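Local atomic coordinates of muramoyltetrapeptide carboxypeptidase (Oxalobacter formigenes OXCC13, PDB entry 6UUK), a protein that probably acts as a serine-type LD-carboxypeptidase of the S66 family, removing the terminal D-alanine from muramoyl tetrapeptides of the bacterial cell wall. Residues Ala295-Leu300 and Val308-Pro313; Ala273-His278 and Ala329-Lys334. One frame throughout, in Å; residues are numbered along the deposited sequence.

Contact 1. Residues Ala295-Leu300 and Val308-Pro313; sequences AMLSWL and VVTGLP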
loop_
_atom_site.group_PDB
_atom_site.type_symbol
_atom_site.label_atom_id
_atom_site.label_comp_id
_atom_site.label_asym_id
_atom_site.label_seq_id
_atom_site.Cartn_x
_atom_site.Cartn_y
_atom_site.Cartn_z
ATOM N N ALA B 295 6.173 -5.779 -19.675
ATOM C CA ALA B 295 6.797 -4.460 -19.704
ATOM C C ALA B 295 7.177 -3.991 -18.306
ATOM O O ALA B 295 8.140 -3.231 -18.149
ATOM C CB ALA B 295 5.862 -3.450 -20.368
HETATM N N MSE B 296 6.442 -4.428 -17.289
HETATM C CA MSE B 296 6.759 -4.084 -15.909
HETATM C C MSE B 296 7.942 -4.909 -15.417
HETATM O O MSE B 296 8.818 -4.402 -14.717
HETATM C CB MSE B 296 5.540 -4.306 -15.010
HETATM C CG MSE B 296 5.750 -3.914 -13.557
HETATM SE SE MSE B 296 6.482 -5.338 -12.440
HETATM C CE MSE B 296 4.968 -6.566 -12.491
ATOM N N LEU B 297 7.953 -6.190 -15.791
ATOM C CA LEU B 297 9.042 -7.073 -15.382
ATOM C C LEU B 297 10.362 -6.648 -16.012
ATOM O O LEU B 297 11.416 -6.722 -15.367
ATOM C CB LEU B 297 8.706 -8.517 -15.754
ATOM C CG LEU B 297 9.690 -9.602 -15.316
ATOM C CD1 LEU B 297 9.742 -9.698 -13.799
ATOM C CD2 LEU B 297 9.309 -10.939 -15.932
ATOM N N SER B 298 10.328 -6.203 -17.270
ATOM C CA SER B 298 11.547 -5.738 -17.923
ATOM C C SER B 298 12.052 -4.447 -17.290
ATOM O O SER B 298 13.263 -4.262 -17.128
ATOM C CB SER B 298 11.301 -5.546 -19.418
ATOM O OG SER B 298 12.479 -5.115 -20.077
ATOM N N TRP B 299 11.138 -3.543 -16.928
ATOM C CA TRP B 299 11.544 -2.325 -16.235
ATOM C C TRP B 299 12.012 -2.623 -14.817
ATOM O O TRP B 299 12.897 -1.932 -14.299
ATOM C CB TRP B 299 10.392 -1.321 -16.214
ATOM C CG TRP B 299 10.782 0.032 -15.700
ATOM C CD1 TRP B 299 11.191 1.102 -16.441
ATOM C CD2 TRP B 299 10.802 0.460 -14.332
ATOM N NE1 TRP B 299 11.464 2.169 -15.620
ATOM C CE2 TRP B 299 11.233 1.801 -14.321
ATOM C CE3 TRP B 299 10.498 -0.161 -13.117
ATOM C CZ2 TRP B 299 11.368 2.532 -13.142
ATOM C CZ3 TRP B 299 10.632 0.566 -11.948
ATOM C CH2 TRP B 299 11.062 1.898 -11.969
ATOM N N LEU B 300 11.432 -3.641 -14.178
ATOM C CA LEU B 300 11.852 -4.008 -12.830
ATOM C C LEU B 300 13.261 -4.590 -12.833
ATOM O O LEU B 300 14.089 -4.232 -11.987
ATOM C CB LEU B 300 10.862 -5.004 -12.228
ATOM C CG LEU B 300 11.110 -5.426 -10.780
ATOM C CD1 LEU B 300 10.776 -4.290 -9.825
ATOM C CD2 LEU B 300 10.314 -6.677 -10.438
ATOM N N VAL B 308 15.545 -11.311 -10.731
ATOM C CA VAL B 308 14.114 -11.510 -10.524
ATOM C C VAL B 308 13.706 -12.784 -11.252
ATOM O O VAL B 308 13.861 -12.887 -12.475
ATOM C CB VAL B 308 13.297 -10.306 -11.014
ATOM C CG1 VAL B 308 11.813 -10.547 -10.786
ATOM C CG2 VAL B 308 13.751 -9.037 -10.311
ATOM N N VAL B 309 13.182 -13.750 -10.502
ATOM C CA VAL B 309 12.770 -15.043 -11.034
ATOM C C VAL B 309 11.255 -15.141 -10.937
ATOM O O VAL B 309 10.674 -14.852 -9.884
ATOM C CB VAL B 309 13.450 -16.201 -10.283
ATOM C CG1 VAL B 309 12.944 -17.540 -10.795
ATOM C CG2 VAL B 309 14.961 -16.107 -10.424
ATOM N N THR B 310 10.617 -15.544 -12.031
ATOM C CA THR B 310 9.168 -15.659 -12.101
ATOM C C THR B 310 8.757 -17.120 -12.233
ATOM O O THR B 310 9.584 -18.010 -12.449
ATOM C CB THR B 310 8.611 -14.848 -13.277
ATOM O OG1 THR B 310 8.989 -15.471 -14.511
ATOM C CG2 THR B 310 9.155 -13.429 -13.247
ATOM N N GLY B 311 7.454 -17.358 -12.094
ATOM C CA GLY B 311 6.887 -18.678 -12.265
ATOM C C GLY B 311 6.570 -19.424 -10.987
ATOM O O GLY B 311 6.099 -20.566 -11.064
ATOM N N LEU B 312 6.811 -18.827 -9.826
ATOM C CA LEU B 312 6.531 -19.484 -8.556
ATOM C C LEU B 312 5.049 -19.829 -8.459
ATOM O O LEU B 312 4.204 -18.924 -8.534
ATOM C CB LEU B 312 6.938 -18.584 -7.391
ATOM C CG LEU B 312 6.689 -19.118 -5.978
ATOM C CD1 LEU B 312 7.570 -20.324 -5.685
ATOM C CD2 LEU B 312 6.912 -18.026 -4.944
ATOM N N PRO B 313 4.687 -21.105 -8.295
ATOM C CA PRO B 313 3.261 -21.480 -8.237
ATOM C C PRO B 313 2.672 -21.266 -6.848
ATOM O O PRO B 313 2.338 -22.197 -6.109
ATOM C CB PRO B 313 3.293 -22.954 -8.656
ATOM C CG PRO B 313 4.697 -23.439 -8.342
ATOM C CD PRO B 313 5.564 -22.251 -8.014
#
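Val308 meets Leu297 and Leu300 where helix 293-303 packs on edge strand 308-310, the helix and closing strand of a beta-alpha-beta unit that starts with strand 273-280. The contact illustrates how such a crossover is closed: a helix and the strand that follows it run roughly antiparallel, at 154°, with their axes 10.2 Å apart, and between these two segments the contact is made by apolar branches. Val308 comes first along the strand and divides its two methyls. With CG1 anti to the backbone N (chi1 180°), that methyl lies 3.8 Å from Leu297 CD1, and the two side chains lie alongside each other, pointing opposite ways. Leu300 crosses Val308 at about a right angle, its CD2 lying 4.2 Å from both CG1 and CG2 of the valine, a looser fit. Val309 points to the other side of the strand, while its backbone pairs with Leu274 and Leu276 of the neighbouring strand 273-280. Leu276 of that strand also touches Leu297 and Val308, and Leu274 touches Leu300, so the helix rests on two adjacent strands at once. Thr310, like Val308, faces the helix, and it splits its roles. Its OG1 is hydrogen-bonded to Ser206 and Asn209, outside the two segments, whereas its methyl serves the apolar contact. At Gly311 the backbone takes a positive phi (101°). Leu297 and Thr310 meet tip to tip, both leucine methyls closing on the one threonine methyl: CG2 of Thr310 stands 3.7 Å from CD2 of Leu297.

Contact 2. Residues Ala273-His278 and Ala329-Lys334; sequences ALVLGH and AHLMSK
Leu331 reaches Ala273 and Val275 across one face of the mixed beta-sheet of the C-terminal domain, a contact between two strands that are not neighbours in the sheet. Strands 213-222 and 242-248 stand between 328-333 and 273-280 in its order, and the example is consistent with a strongly twisted sheet, in which side chains can meet over intervening strands. The apolar contact is carried by a single branch. Leu331 holds CG anti to its backbone N (chi1 -178°), which extends the side chain toward the other strand, and CD2 is the methyl that does the touching. It lies 3.9 Å from CB of Ala273, the alanine's whole side chain. Residues 273 and 275, two apart on their strand, present their side chains on this same face, whereas Leu274 between them points the other way. Ile242 of strand 242-248 touches both Val275 and Leu331, and Phe244 also packs on Val275, so the intervening strand helps fill this buried layer. Polar and backbone interactions hold each partner separately. Ala273 and Val275 are tied by backbone hydrogen bonds to strand 242-248, whereas Leu274 bonds to Pro307 and to Val309 of strand 308-310, its neighbour on the other side in the sheet. On the other segment, Ser333 OG is hydrogen-bonded to Val212 N and Pro210 O, and His330 ND1 to Val214 O. Val275 and Leu331 run alongside with opposed headings, which brings CG2 of the valine to 3.8 Å from CD2 of the leucine.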
loop_
_atom_site.group_PDB
_atom_site.type_symbol
_atom_site.label_atom_id
_atom_site.label_comp_id
_atom_site.label_asym_id
_atom_site.label_seq_id
_atom_site.Cartn_x
_atom_site.Cartn_y
_atom_site.Cartn_z
ATOM N N ALA B 273 17.784 -12.700 -4.269
ATOM C CA ALA B 273 16.965 -12.870 -5.461
ATOM C C ALA B 273 15.516 -12.569 -5.112
ATOM O O ALA B 273 15.085 -12.760 -3.971
ATOM C CB ALA B 273 17.090 -14.285 -6.038
ATOM N N LEU B 274 14.773 -12.096 -6.108
ATOM C CA LEU B 274 13.351 -11.803 -5.973
ATOM C C LEU B 274 12.565 -12.831 -6.773
ATOM O O LEU B 274 12.806 -13.006 -7.972
ATOM C CB LEU B 274 13.033 -10.388 -6.454
ATOM C CG LEU B 274 11.554 -9.994 -6.463
ATOM C CD1 LEU B 274 10.982 -10.004 -5.052
ATOM C CD2 LEU B 274 11.359 -8.635 -7.117
ATOM N N VAL B 275 11.631 -13.510 -6.111
ATOM C CA VAL B 275 10.807 -14.540 -6.732
ATOM C C VAL B 275 9.383 -14.015 -6.836
ATOM O O VAL B 275 8.818 -13.531 -5.848
ATOM C CB VAL B 275 10.858 -15.857 -5.942
ATOM C CG1 VAL B 275 10.093 -16.944 -6.676
ATOM C CG2 VAL B 275 12.299 -16.280 -5.716
ATOM N N LEU B 276 8.804 -14.109 -8.030
ATOM C CA LEU B 276 7.458 -13.617 -8.291
ATOM C C LEU B 276 6.489 -14.791 -8.330
ATOM O O LEU B 276 6.646 -15.707 -9.145
ATOM C CB LEU B 276 7.407 -12.836 -9.604
ATOM C CG LEU B 276 7.517 -11.312 -9.509
ATOM C CD1 LEU B 276 8.763 -10.897 -8.744
ATOM C CD2 LEU B 276 7.510 -10.689 -10.896
ATOM N N GLY B 277 5.490 -14.762 -7.450
ATOM C CA GLY B 277 4.449 -15.770 -7.427
ATOM C C GLY B 277 3.349 -15.469 -8.420
ATOM O O GLY B 277 3.569 -14.836 -9.460
ATOM N N HIS B 278 2.141 -15.924 -8.098
ATOM C CA HIS B 278 0.995 -15.707 -8.968
ATOM C C HIS B 278 0.440 -14.300 -8.780
ATOM O O HIS B 278 0.144 -13.882 -7.656
ATOM C CB HIS B 278 -0.096 -16.741 -8.692
ATOM C CG HIS B 278 0.167 -18.079 -9.310
ATOM N ND1 HIS B 278 0.277 -18.262 -10.671
ATOM C CD2 HIS B 278 0.332 -19.302 -8.751
ATOM C CE1 HIS B 278 0.504 -19.538 -10.925
ATOM N NE2 HIS B 278 0.541 -20.191 -9.778
ATOM N N ALA B 329 16.272 -21.650 1.928
ATOM C CA ALA B 329 15.902 -21.957 0.555
ATOM C C ALA B 329 17.134 -22.036 -0.339
ATOM O O ALA B 329 18.168 -21.422 -0.064
ATOM C CB ALA B 329 14.934 -20.909 0.003
ATOM N N HIS B 330 17.004 -22.800 -1.423
ATOM C CA HIS B 330 18.060 -22.964 -2.422
ATOM C C HIS B 330 17.421 -22.765 -3.792
ATOM O O HIS B 330 16.759 -23.670 -4.311
ATOM C CB HIS B 330 18.721 -24.335 -2.306
ATOM C CG HIS B 330 19.886 -24.523 -3.228
ATOM N ND1 HIS B 330 20.448 -23.487 -3.942
ATOM C CD2 HIS B 330 20.596 -25.630 -3.550
ATOM C CE1 HIS B 330 21.454 -23.948 -4.665
ATOM N NE2 HIS B 330 21.565 -25.245 -4.444
ATOM N N LEU B 331 17.614 -21.585 -4.374
ATOM C CA LEU B 331 16.995 -21.240 -5.647
ATOM C C LEU B 331 17.943 -21.560 -6.795
ATOM O O LEU B 331 19.105 -21.141 -6.787
ATOM C CB LEU B 331 16.608 -19.761 -5.676
ATOM C CG LEU B 331 15.905 -19.276 -6.944
ATOM C CD1 LEU B 331 14.630 -20.069 -7.192
ATOM C CD2 LEU B 331 15.603 -17.789 -6.845
HETATM N N MSE B 332 17.442 -22.303 -7.776
HETATM C CA MSE B 332 18.230 -22.686 -8.943
HETATM C C MSE B 332 17.417 -22.538 -10.225
HETATM O O MSE B 332 16.350 -23.133 -10.360
HETATM C CB MSE B 332 18.729 -24.124 -8.804
HETATM C CG MSE B 332 19.709 -24.342 -7.665
HETATM SE SE MSE B 332 19.970 -26.228 -7.255
HETATM C CE MSE B 332 18.172 -26.646 -6.625
ATOM N N SER B 333 17.927 -21.746 -11.164
ATOM C CA SER B 333 17.285 -21.530 -12.453
ATOM C C SER B 333 18.260 -21.900 -13.562
ATOM O O SER B 333 19.402 -21.429 -13.573
ATOM C CB SER B 333 16.824 -20.079 -12.605
ATOM O OG SER B 333 17.904 -19.179 -12.436
ATOM N N LYS B 334 17.806 -22.744 -14.492
ATOM C CA LYS B 334 18.658 -23.299 -15.543
ATOM C C LYS B 334 18.023 -23.048 -16.913
ATOM O O LYS B 334 17.786 -23.970 -17.692
ATOM C CB LYS B 334 18.892 -24.792 -15.318
ATOM C CG LYS B 334 19.088 -25.173 -13.861
ATOM C CD LYS B 334 18.947 -26.670 -13.654
ATOM C CE LYS B 334 18.747 -26.999 -12.185
ATOM N NZ LYS B 334 17.527 -26.341 -11.641
#

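Overall arrangement
Contacts 1 and 2 share one sheet, in which strands 273-280 and 308-310 lie side by side, and their centres are 10 Å apart. Two backbone pairs join them: Val309 N is 2.7 Å from Leu274 O, and Val309 O is 2.7 Å from Leu276 N, both probable hydrogen bonds. Leu312 CB packs 3.6 Å from Val275 CG1, so one valine serves Leu331 and Leu312 alike. Along the chain, contact 1 falls between the two segments of contact 2. Glu246, predicted to belong to the charge relay system, has its side chain about 9 Å from that of Val275 and about 11 Å from that of Thr310.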